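Calcineurin-like phosphoesterase domain-containing protein (Aquifex aeolicus, PDB 1XM7) is of uncharacterised function but belongs to the calcineurin-like phosphoesterases and is probably a hydrolase. Local coordinates at residues Glu15-Leu20 and Lys27-Val32; Ile7-Phe12 and His147-Arg152; Tyr96-Ile101 and Arg132-Lys137. All blocks are in the same frame, centred on the assembly; numbering follows the deposited sequence.

Overall arrangement
Contacts 1 and 2 adjoin, their centres about 11 Å apart, whereas contact 3 lies across the domain, about 20 Å from contact 2 and 30 Å from contact 1. Contact 2 brings together two loops that carry family signature motifs, at the probable active site of this phosphoesterase fold. Contact 1, nested in the chain between those loops, backs the first of them: Phe29 CE1 lies 3.5 Å from Thr10 O, and Ile17 CD1 lies 3.7 Å from His11 CG. Contact 3, also enclosed between residues 7-12 and 147-152, is surface packing of a helix on the second sheet, its nearest atoms about 10 Å from those of contact 2.

Contact 1: residues Glu15-Leu20 and Lys27-Val32; sequences ENIINL and KGFEIV
Lys27 meets Ile18 through its backbone where two successive helices of the phosphoesterase domain are joined by a short loop, the short helix 17-20 leaning on the start of helix 29-38. The methyl CD1 of Ile18 ends 3.4 Å from Lys27 CA and 4.0 Å from Lys27 CB, while the aliphatic chain of the lysine runs away from it. At the far end Lys27 NZ remains 5.2 Å from Glu15 OE2; the charged atoms are not in contact, and any attraction is probably weak. Gly28, with left-handed backbone angles, is the N-cap residue of the second helix. Phe29 then carries the main apolar contact: with CG set between its own backbone N and carbonyl carbon (chi1 62°), the ring reaches across to the other helix. Ile18 CG1 approaches the ring edge, 4.0 Å from Phe29 CE2, and Ile17 CG2 comes in obliquely, its side chain crossing that of Phe29 at about a right angle. Arg25, from the connecting loop, adds a cation-pi contact to this ring and also touches Ile17. Glu30 does not touch residues 15-20, yet it helps to frame the phenyl group. Its OE2 accepts a hydrogen bond from Tyr13 N, and its OE1 sits 3.5 Å above one face of the Phe29 ring, over the ring centre.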
loop_
_atom_site.group_PDB
_atom_site.type_symbol
_atom_site.label_atom_id
_atom_site.label_comp_id
_atom_site.label_asym_id
_atom_site.label_seq_id
_atom_site.Cartn_x
_atom_site.Cartn_y
_atom_site.Cartn_z
ATOM N N GLU A 15 7.127 12.306 10.642
ATOM C CA GLU A 15 7.710 12.232 11.975
ATOM C C GLU A 15 6.681 12.153 13.094
ATOM O O GLU A 15 6.879 11.443 14.073
ATOM C CB GLU A 15 8.586 13.467 12.149
ATOM C CG GLU A 15 9.451 13.562 13.374
ATOM C CD GLU A 15 10.261 14.865 13.350
ATOM O OE1 GLU A 15 9.658 15.954 13.536
ATOM O OE2 GLU A 15 11.495 14.805 13.115
ATOM N N ASN A 16 5.580 12.879 12.930
ATOM C CA ASN A 16 4.524 12.943 13.931
ATOM C C ASN A 16 3.726 11.667 14.122
ATOM O O ASN A 16 3.084 11.477 15.159
ATOM C CB ASN A 16 3.577 14.092 13.584
ATOM C CG ASN A 16 2.944 14.711 14.810
ATOM O OD1 ASN A 16 3.594 14.851 15.851
ATOM N ND2 ASN A 16 1.680 15.105 14.694
ATOM N N ILE A 17 3.762 10.786 13.133
ATOM C CA ILE A 17 3.017 9.541 13.230
ATOM C C ILE A 17 3.582 8.653 14.337
ATOM O O ILE A 17 2.944 7.686 14.756
ATOM C CB ILE A 17 3.023 8.782 11.874
ATOM C CG1 ILE A 17 1.870 7.779 11.847
ATOM C CG2 ILE A 17 4.355 8.074 11.661
ATOM C CD1 ILE A 17 1.567 7.235 10.486
ATOM N N ILE A 18 4.786 8.989 14.799
ATOM C CA ILE A 18 5.440 8.248 15.875
ATOM C C ILE A 18 4.633 8.561 17.114
ATOM O O ILE A 18 4.465 7.716 17.991
ATOM C CB ILE A 18 6.910 8.713 16.087
ATOM C CG1 ILE A 18 7.799 8.176 14.951
ATOM C CG2 ILE A 18 7.419 8.231 17.432
ATOM C CD1 ILE A 18 9.215 8.742 14.917
ATOM N N ASN A 19 4.125 9.791 17.160
ATOM C CA ASN A 19 3.291 10.269 18.261
ATOM C C ASN A 19 1.854 9.761 18.118
ATOM O O ASN A 19 1.238 9.321 19.087
ATOM C CB ASN A 19 3.269 11.797 18.273
ATOM C CG ASN A 19 4.578 12.396 18.740
ATOM O OD1 ASN A 19 4.977 13.467 18.282
ATOM N ND2 ASN A 19 5.246 11.717 19.666
ATOM N N LEU A 20 1.335 9.817 16.896
ATOM C CA LEU A 20 -0.030 9.393 16.605
ATOM C C LEU A 20 -0.290 7.888 16.742
ATOM O O LEU A 20 -1.400 7.475 17.078
ATOM C CB LEU A 20 -0.401 9.884 15.206
ATOM C CG LEU A 20 -0.292 11.407 15.096
ATOM C CD1 LEU A 20 -0.344 11.838 13.653
ATOM C CD2 LEU A 20 -1.412 12.052 15.875
ATOM N N LYS A 27 10.847 5.934 16.026
ATOM C CA LYS A 27 11.860 6.693 15.309
ATOM C C LYS A 27 12.733 5.776 14.433
ATOM O O LYS A 27 13.165 4.708 14.864
ATOM C CB LYS A 27 12.733 7.466 16.295
ATOM C CG LYS A 27 13.742 8.371 15.611
ATOM C CD LYS A 27 14.436 9.313 16.590
ATOM C CE LYS A 27 15.319 10.311 15.842
ATOM N NZ LYS A 27 14.602 10.977 14.699
ATOM N N GLY A 28 12.978 6.196 13.196
ATOM C CA GLY A 28 13.781 5.389 12.298
ATOM C C GLY A 28 12.996 4.307 11.575
ATOM O O GLY A 28 13.565 3.278 11.202
ATOM N N PHE A 29 11.699 4.520 11.364
ATOM C CA PHE A 29 10.889 3.516 10.676
ATOM C C PHE A 29 11.097 3.565 9.172
ATOM O O PHE A 29 10.853 2.583 8.478
ATOM C CB PHE A 29 9.402 3.684 11.013
ATOM C CG PHE A 29 8.829 5.000 10.587
ATOM C CD1 PHE A 29 8.424 5.207 9.267
ATOM C CD2 PHE A 29 8.714 6.047 11.497
ATOM C CE1 PHE A 29 7.915 6.439 8.850
ATOM C CE2 PHE A 29 8.208 7.285 11.102
ATOM C CZ PHE A 29 7.807 7.484 9.768
ATOM N N GLU A 30 11.552 4.706 8.662
ATOM C CA GLU A 30 11.799 4.818 7.230
ATOM C C GLU A 30 12.923 3.856 6.869
ATOM O O GLU A 30 12.821 3.107 5.893
ATOM C CB GLU A 30 12.197 6.249 6.841
ATOM C CG GLU A 30 11.070 7.266 6.953
ATOM C CD GLU A 30 11.053 8.005 8.282
ATOM O OE1 GLU A 30 11.458 7.420 9.318
ATOM O OE2 GLU A 30 10.617 9.177 8.284
ATOM N N ILE A 31 13.987 3.867 7.667
ATOM C CA ILE A 31 15.130 2.997 7.433
ATOM C C ILE A 31 14.719 1.533 7.500
ATOM O O ILE A 31 15.205 0.711 6.725
ATOM C CB ILE A 31 16.262 3.249 8.475
ATOM C CG1 ILE A 31 17.480 3.880 7.805
ATOM C CG2 ILE A 31 16.715 1.932 9.103
ATOM C CD1 ILE A 31 17.193 5.149 7.073
ATOM N N VAL A 32 13.834 1.199 8.428
ATOM C CA VAL A 32 13.395 -0.181 8.560
ATOM C C VAL A 32 12.611 -0.631 7.344
ATOM O O VAL A 32 12.816 -1.734 6.844
ATOM C CB VAL A 32 12.530 -0.362 9.804
ATOM C CG1 VAL A 32 11.866 -1.732 9.786
ATOM C CG2 VAL A 32 13.394 -0.191 11.048
#

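Contact 2: residues Ile7-Phe12 and His147-Arg152; sequences ISDTHF and HVHWNR
Asp9, in the Asp-x-His motif after strand 4-7, meets the backbone N of His147, and both Asp9 and His11 meet the ring of His149, in the Gly-His-x-His motif after strand 142-145; the His147 imidazole is turned away. In related metallophosphoesterases these motifs supply ligands to a two-metal centre, so the buried contact probably marks the active site here. Ser8 would be a second-shell group if Asp9 binds metal, as in relatives: its OG donates to Asp9 OD1 over 2.8 Å, on the anti side of the carboxylate. The same oxygen takes the backbone N-H of His147, 2.9 Å away, on the syn side and 19° out of the carboxylate plane. Two donors thus grip Asp9 OD1 and restrain the group's rotation. Asp9 OD2 lies by the backbone of His147, 3.4 Å from His147 CA, and 3.9 Å from His149 CE1. Beyond Thr10, whose carbonyl is held by Arg25 along with that of Asp9, the His11 imidazole turns back toward its own loop: CG stands beside the backbone N (chi1 -81°), and ND1 makes a weak, nearly straight bond to Asp9 O. His11 CE1 approaches His149 CE1 to 3.8 Å, the rings meeting obliquely with planes at 69°. Asn170 OD1 ties down His149 ND1, and His147 O lies 3.9 Å above the centre of one face of the His149 ring.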
loop_
_atom_site.group_PDB
_atom_site.type_symbol
_atom_site.label_atom_id
_atom_site.label_comp_id
_atom_site.label_asym_id
_atom_site.label_seq_id
_atom_site.Cartn_x
_atom_site.Cartn_y
_atom_site.Cartn_z
ATOM N N ILE A 7 2.834 -2.882 -0.604
ATOM C CA ILE A 7 3.113 -2.165 0.624
ATOM C C ILE A 7 2.355 -0.858 0.535
ATOM O O ILE A 7 2.041 -0.402 -0.566
ATOM C CB ILE A 7 4.619 -1.873 0.699
ATOM C CG1 ILE A 7 5.014 -1.385 2.099
ATOM C CG2 ILE A 7 4.995 -0.877 -0.410
ATOM C CD1 ILE A 7 6.534 -1.419 2.337
ATOM N N SER A 8 2.050 -0.254 1.675
ATOM C CA SER A 8 1.343 1.013 1.642
ATOM C C SER A 8 1.400 1.743 2.969
ATOM O O SER A 8 1.767 1.168 3.990
ATOM C CB SER A 8 -0.116 0.802 1.245
ATOM O OG SER A 8 -0.786 0.091 2.256
ATOM N N ASP A 9 1.033 3.018 2.939
ATOM C CA ASP A 9 1.023 3.856 4.128
ATOM C C ASP A 9 2.392 3.939 4.770
ATOM O O ASP A 9 2.523 3.811 5.989
ATOM C CB ASP A 9 0.013 3.326 5.138
ATOM C CG ASP A 9 -1.348 3.145 4.534
ATOM O OD1 ASP A 9 -1.621 2.059 3.988
ATOM O OD2 ASP A 9 -2.143 4.096 4.576
ATOM N N THR A 10 3.408 4.168 3.943
ATOM C CA THR A 10 4.772 4.268 4.428
ATOM C C THR A 10 4.998 5.553 5.226
ATOM O O THR A 10 5.813 5.584 6.158
ATOM C CB THR A 10 5.750 4.184 3.259
ATOM O OG1 THR A 10 5.284 5.008 2.191
ATOM C CG2 THR A 10 5.844 2.756 2.765
ATOM N N HIS A 11 4.260 6.603 4.870
ATOM C CA HIS A 11 4.358 7.883 5.556
ATOM C C HIS A 11 5.798 8.344 5.760
ATOM O O HIS A 11 6.161 8.813 6.845
ATOM C CB HIS A 11 3.664 7.814 6.922
ATOM C CG HIS A 11 2.173 7.968 6.865
ATOM N ND1 HIS A 11 1.325 6.937 6.518
ATOM C CD2 HIS A 11 1.378 9.038 7.110
ATOM C CE1 HIS A 11 0.076 7.364 6.552
ATOM N NE2 HIS A 11 0.081 8.635 6.908
ATOM N N PHE A 12 6.623 8.206 4.729
ATOM C CA PHE A 12 8.008 8.636 4.834
ATOM C C PHE A 12 8.032 10.086 5.276
ATOM O O PHE A 12 7.313 10.915 4.735
ATOM C CB PHE A 12 8.727 8.511 3.492
ATOM C CG PHE A 12 9.007 7.098 3.078
ATOM C CD1 PHE A 12 9.764 6.258 3.888
ATOM C CD2 PHE A 12 8.559 6.620 1.851
ATOM C CE1 PHE A 12 10.076 4.962 3.481
ATOM C CE2 PHE A 12 8.865 5.326 1.434
ATOM C CZ PHE A 12 9.626 4.496 2.249
ATOM N N HIS A 147 -4.552 2.070 3.884
ATOM C CA HIS A 147 -5.368 3.019 4.621
ATOM C C HIS A 147 -5.692 2.734 6.094
ATOM O O HIS A 147 -5.607 3.645 6.915
ATOM C CB HIS A 147 -6.665 3.255 3.843
ATOM C CG HIS A 147 -7.491 4.381 4.381
ATOM N ND1 HIS A 147 -8.489 4.193 5.313
ATOM C CD2 HIS A 147 -7.448 5.712 4.135
ATOM C CE1 HIS A 147 -9.027 5.360 5.617
ATOM N NE2 HIS A 147 -8.413 6.298 4.916
ATOM N N VAL A 148 -6.071 1.505 6.442
ATOM C CA VAL A 148 -6.404 1.200 7.843
ATOM C C VAL A 148 -5.181 0.867 8.697
ATOM O O VAL A 148 -4.535 -0.163 8.505
ATOM C CB VAL A 148 -7.397 0.030 7.953
ATOM C CG1 VAL A 148 -7.865 -0.104 9.397
ATOM C CG2 VAL A 148 -8.581 0.262 7.019
ATOM N N HIS A 149 -4.880 1.737 9.655
ATOM C CA HIS A 149 -3.720 1.551 10.517
ATOM C C HIS A 149 -3.893 0.514 11.603
ATOM O O HIS A 149 -4.988 0.029 11.872
ATOM C CB HIS A 149 -3.314 2.873 11.168
ATOM C CG HIS A 149 -3.039 3.968 10.184
ATOM N ND1 HIS A 149 -2.277 3.777 9.051
ATOM C CD2 HIS A 149 -3.430 5.264 10.159
ATOM C CE1 HIS A 149 -2.213 4.907 8.371
ATOM N NE2 HIS A 149 -2.905 5.825 9.021
ATOM N N TRP A 150 -2.774 0.190 12.228
ATOM C CA TRP A 150 -2.749 -0.778 13.297
ATOM C C TRP A 150 -3.566 -0.269 14.476
ATOM O O TRP A 150 -3.578 0.926 14.767
ATOM C CB TRP A 150 -1.303 -1.014 13.744
ATOM C CG TRP A 150 -1.184 -1.971 14.893
ATOM C CD1 TRP A 150 -1.011 -3.331 14.823
ATOM C CD2 TRP A 150 -1.338 -1.659 16.286
ATOM N NE1 TRP A 150 -1.056 -3.879 16.086
ATOM C CE2 TRP A 150 -1.257 -2.876 17.001
ATOM C CE3 TRP A 150 -1.547 -0.467 16.999
ATOM C CZ2 TRP A 150 -1.378 -2.936 18.397
ATOM C CZ3 TRP A 150 -1.671 -0.529 18.385
ATOM C CH2 TRP A 150 -1.586 -1.755 19.068
ATOM N N ASN A 151 -4.260 -1.185 15.138
ATOM C CA ASN A 151 -5.043 -0.871 16.325
ATOM C C ASN A 151 -4.841 -2.084 17.209
ATOM O O ASN A 151 -4.470 -3.153 16.723
ATOM C CB ASN A 151 -6.525 -0.661 15.988
ATOM C CG ASN A 151 -7.153 -1.859 15.315
ATOM O OD1 ASN A 151 -7.813 -1.734 14.278
ATOM N ND2 ASN A 151 -6.962 -3.032 15.903
ATOM N N ARG A 152 -5.078 -1.924 18.503
ATOM C CA ARG A 152 -4.876 -3.014 19.449
ATOM C C ARG A 152 -5.859 -4.187 19.369
ATOM O O ARG A 152 -5.829 -5.062 20.232
ATOM C CB ARG A 152 -4.852 -2.457 20.877
ATOM C CG ARG A 152 -4.789 -0.934 20.940
ATOM C CD ARG A 152 -6.157 -0.336 20.633
ATOM N NE ARG A 152 -6.140 1.120 20.483
ATOM C CZ ARG A 152 -7.209 1.899 20.660
ATOM N NH1 ARG A 152 -8.380 1.361 21.000
ATOM N NH2 ARG A 152 -7.112 3.218 20.495
#

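Contact 3: residues Tyr96-Ile101 and Arg132-Lys137; sequences YDFYKI and REIYFK
Ile134 on helix 125-137 packs against Phe98, just before the edge strand 99-104, and against Tyr99 and Ile101 in the first part of that strand. The helix belongs to a beta-alpha-beta crossover, linking strand 107-112 to its parallel neighbour 142-145, and here it lies against the outer part of the second sheet of the phosphoesterase domain. The ring contact is CH-pi. Ile134 CD1 sits over one face of the Tyr99 phenol, 3.7 Å from the ring centroid and 18° off the normal; Tyr99 CD1, at 3.5 Å, is its nearest ring atom. The extended Ile134 chain (chi2 170°) carries that methyl out to the ring, and on the other side Tyr99 CG, set between the backbone N and carbonyl carbon (chi1 75°), brings the ring beside Ile134. Polar bonds on residues beside the contact tie each segment to its surroundings: Phe98 O to Ser112 OG on the strand side, Arg132 NH1 to Ala116 O and Tyr135 OH to Glu165 N on the helix side. The remaining contacts are ordinary apolar packing at the tip and the CG2 branch of Ile134. The same CD1 meets the edge of the Phe98 ring, near its plane, at 4.2 Å from Phe98 CE1, so one methyl is shared between a face and an edge. Leu110, on the neighbouring strand, also touches both Ile134 and Tyr99. On the other branch of the isoleucine, Ile134 CG2 lies 4.0 Å from Ile101 CD1.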
loop_
_atom_site.group_PDB
_atom_site.type_symbol
_atom_site.label_atom_id
_atom_site.label_comp_id
_atom_site.label_asym_id
_atom_site.label_seq_id
_atom_site.Cartn_x
_atom_site.Cartn_y
_atom_site.Cartn_z
ATOM N N TYR A 96 -1.612 5.442 -10.700
ATOM C CA TYR A 96 -3.039 5.298 -10.939
ATOM C C TYR A 96 -3.717 6.097 -9.839
ATOM O O TYR A 96 -3.509 5.825 -8.657
ATOM C CB TYR A 96 -3.401 3.818 -10.869
ATOM C CG TYR A 96 -2.735 3.042 -11.972
ATOM C CD1 TYR A 96 -3.251 3.063 -13.267
ATOM C CD2 TYR A 96 -1.540 2.371 -11.754
ATOM C CE1 TYR A 96 -2.594 2.446 -14.317
ATOM C CE2 TYR A 96 -0.868 1.746 -12.803
ATOM C CZ TYR A 96 -1.405 1.792 -14.085
ATOM O OH TYR A 96 -0.748 1.198 -15.137
ATOM N N ASP A 97 -4.522 7.083 -10.219
ATOM C CA ASP A 97 -5.146 7.933 -9.220
ATOM C C ASP A 97 -6.175 7.327 -8.276
ATOM O O ASP A 97 -6.501 7.947 -7.264
ATOM C CB ASP A 97 -5.710 9.202 -9.869
ATOM C CG ASP A 97 -6.619 8.914 -11.028
ATOM O OD1 ASP A 97 -6.123 8.401 -12.052
ATOM O OD2 ASP A 97 -7.829 9.204 -10.910
ATOM N N PHE A 98 -6.698 6.142 -8.569
ATOM C CA PHE A 98 -7.652 5.564 -7.632
ATOM C C PHE A 98 -7.608 4.056 -7.467
ATOM O O PHE A 98 -7.734 3.565 -6.351
ATOM C CB PHE A 98 -9.080 5.989 -7.957
ATOM C CG PHE A 98 -10.086 5.580 -6.901
ATOM C CD1 PHE A 98 -10.892 4.457 -7.076
ATOM C CD2 PHE A 98 -10.205 6.307 -5.721
ATOM C CE1 PHE A 98 -11.798 4.068 -6.101
ATOM C CE2 PHE A 98 -11.112 5.921 -4.735
ATOM C CZ PHE A 98 -11.910 4.799 -4.929
ATOM N N TYR A 99 -7.445 3.313 -8.556
ATOM C CA TYR A 99 -7.376 1.859 -8.443
ATOM C C TYR A 99 -6.632 1.278 -9.618
ATOM O O TYR A 99 -6.308 1.977 -10.570
ATOM C CB TYR A 99 -8.770 1.242 -8.434
ATOM C CG TYR A 99 -9.404 1.239 -9.804
ATOM C CD1 TYR A 99 -9.920 2.405 -10.356
ATOM C CD2 TYR A 99 -9.443 0.076 -10.571
ATOM C CE1 TYR A 99 -10.458 2.418 -11.637
ATOM C CE2 TYR A 99 -9.977 0.076 -11.856
ATOM C CZ TYR A 99 -10.481 1.250 -12.381
ATOM O OH TYR A 99 -11.001 1.261 -13.650
ATOM N N LYS A 100 -6.384 -0.021 -9.552
ATOM C CA LYS A 100 -5.704 -0.722 -10.628
ATOM C C LYS A 100 -6.113 -2.166 -10.505
ATOM O O LYS A 100 -6.154 -2.716 -9.406
ATOM C CB LYS A 100 -4.185 -0.610 -10.487
ATOM C CG LYS A 100 -3.422 -0.621 -11.808
ATOM C CD LYS A 100 -3.312 -1.999 -12.417
ATOM C CE LYS A 100 -2.376 -1.983 -13.623
ATOM N NZ LYS A 100 -2.900 -1.088 -14.695
ATOM N N ILE A 101 -6.439 -2.775 -11.632
ATOM C CA ILE A 101 -6.825 -4.165 -11.617
ATOM C C ILE A 101 -5.764 -5.009 -12.296
ATOM O O ILE A 101 -5.269 -4.673 -13.375
ATOM C CB ILE A 101 -8.180 -4.366 -12.300
ATOM C CG1 ILE A 101 -9.263 -3.704 -11.450
ATOM C CG2 ILE A 101 -8.470 -5.842 -12.458
ATOM C CD1 ILE A 101 -10.633 -3.740 -12.054
ATOM N N ARG A 132 -15.879 -0.927 -3.550
ATOM C CA ARG A 132 -16.821 -2.032 -3.538
ATOM C C ARG A 132 -17.458 -2.115 -4.921
ATOM O O ARG A 132 -17.490 -3.174 -5.547
ATOM C CB ARG A 132 -17.912 -1.794 -2.498
ATOM C CG ARG A 132 -17.400 -1.603 -1.093
ATOM C CD ARG A 132 -18.521 -1.827 -0.082
ATOM N NE ARG A 132 -19.557 -0.801 -0.144
ATOM C CZ ARG A 132 -19.525 0.342 0.535
ATOM N NH1 ARG A 132 -18.507 0.608 1.335
ATOM N NH2 ARG A 132 -20.510 1.222 0.419
ATOM N N GLU A 133 -17.948 -0.980 -5.402
ATOM C CA GLU A 133 -18.587 -0.936 -6.704
ATOM C C GLU A 133 -17.714 -1.555 -7.779
ATOM O O GLU A 133 -18.159 -2.448 -8.506
ATOM C CB GLU A 133 -18.949 0.505 -7.061
ATOM C CG GLU A 133 -20.398 0.659 -7.512
ATOM C CD GLU A 133 -21.359 -0.254 -6.741
ATOM O OE1 GLU A 133 -21.503 -0.091 -5.499
ATOM O OE2 GLU A 133 -21.964 -1.143 -7.388
ATOM N N ILE A 134 -16.469 -1.101 -7.875
ATOM C CA ILE A 134 -15.537 -1.640 -8.871
ATOM C C ILE A 134 -15.376 -3.142 -8.664
ATOM O O ILE A 134 -15.480 -3.932 -9.607
ATOM C CB ILE A 134 -14.142 -0.997 -8.745
ATOM C CG1 ILE A 134 -14.175 0.446 -9.250
ATOM C CG2 ILE A 134 -13.115 -1.831 -9.499
ATOM C CD1 ILE A 134 -12.899 1.213 -8.943
ATOM N N TYR A 135 -15.113 -3.520 -7.418
ATOM C CA TYR A 135 -14.931 -4.912 -7.061
ATOM C C TYR A 135 -16.045 -5.745 -7.664
ATOM O O TYR A 135 -15.787 -6.711 -8.383
ATOM C CB TYR A 135 -14.954 -5.070 -5.546
ATOM C CG TYR A 135 -14.553 -6.447 -5.060
ATOM C CD1 TYR A 135 -13.212 -6.776 -4.858
ATOM C CD2 TYR A 135 -15.515 -7.405 -4.754
ATOM C CE1 TYR A 135 -12.844 -8.019 -4.352
ATOM C CE2 TYR A 135 -15.157 -8.649 -4.249
ATOM C CZ TYR A 135 -13.824 -8.949 -4.046
ATOM O OH TYR A 135 -13.477 -10.170 -3.506
ATOM N N PHE A 136 -17.286 -5.360 -7.374
ATOM C CA PHE A 136 -18.451 -6.087 -7.874
ATOM C C PHE A 136 -18.577 -6.054 -9.392
ATOM O O PHE A 136 -18.739 -7.091 -10.037
ATOM C CB PHE A 136 -19.738 -5.522 -7.270
ATOM C CG PHE A 136 -19.816 -5.631 -5.777
ATOM C CD1 PHE A 136 -19.387 -6.783 -5.121
ATOM C CD2 PHE A 136 -20.369 -4.591 -5.021
ATOM C CE1 PHE A 136 -19.510 -6.901 -3.729
ATOM C CE2 PHE A 136 -20.497 -4.696 -3.631
ATOM C CZ PHE A 136 -20.066 -5.853 -2.984
ATOM N N LYS A 137 -18.514 -4.848 -9.947
ATOM C CA LYS A 137 -18.638 -4.641 -11.385
ATOM C C LYS A 137 -17.646 -5.473 -12.188
ATOM O O LYS A 137 -18.007 -6.052 -13.210
ATOM C CB LYS A 137 -18.446 -3.154 -11.715
ATOM C CG LYS A 137 -18.431 -2.805 -13.208
ATOM C CD LYS A 137 -17.812 -1.414 -13.423
ATOM C CE LYS A 137 -17.713 -1.004 -14.903
ATOM N NZ LYS A 137 -19.022 -0.564 -15.497
#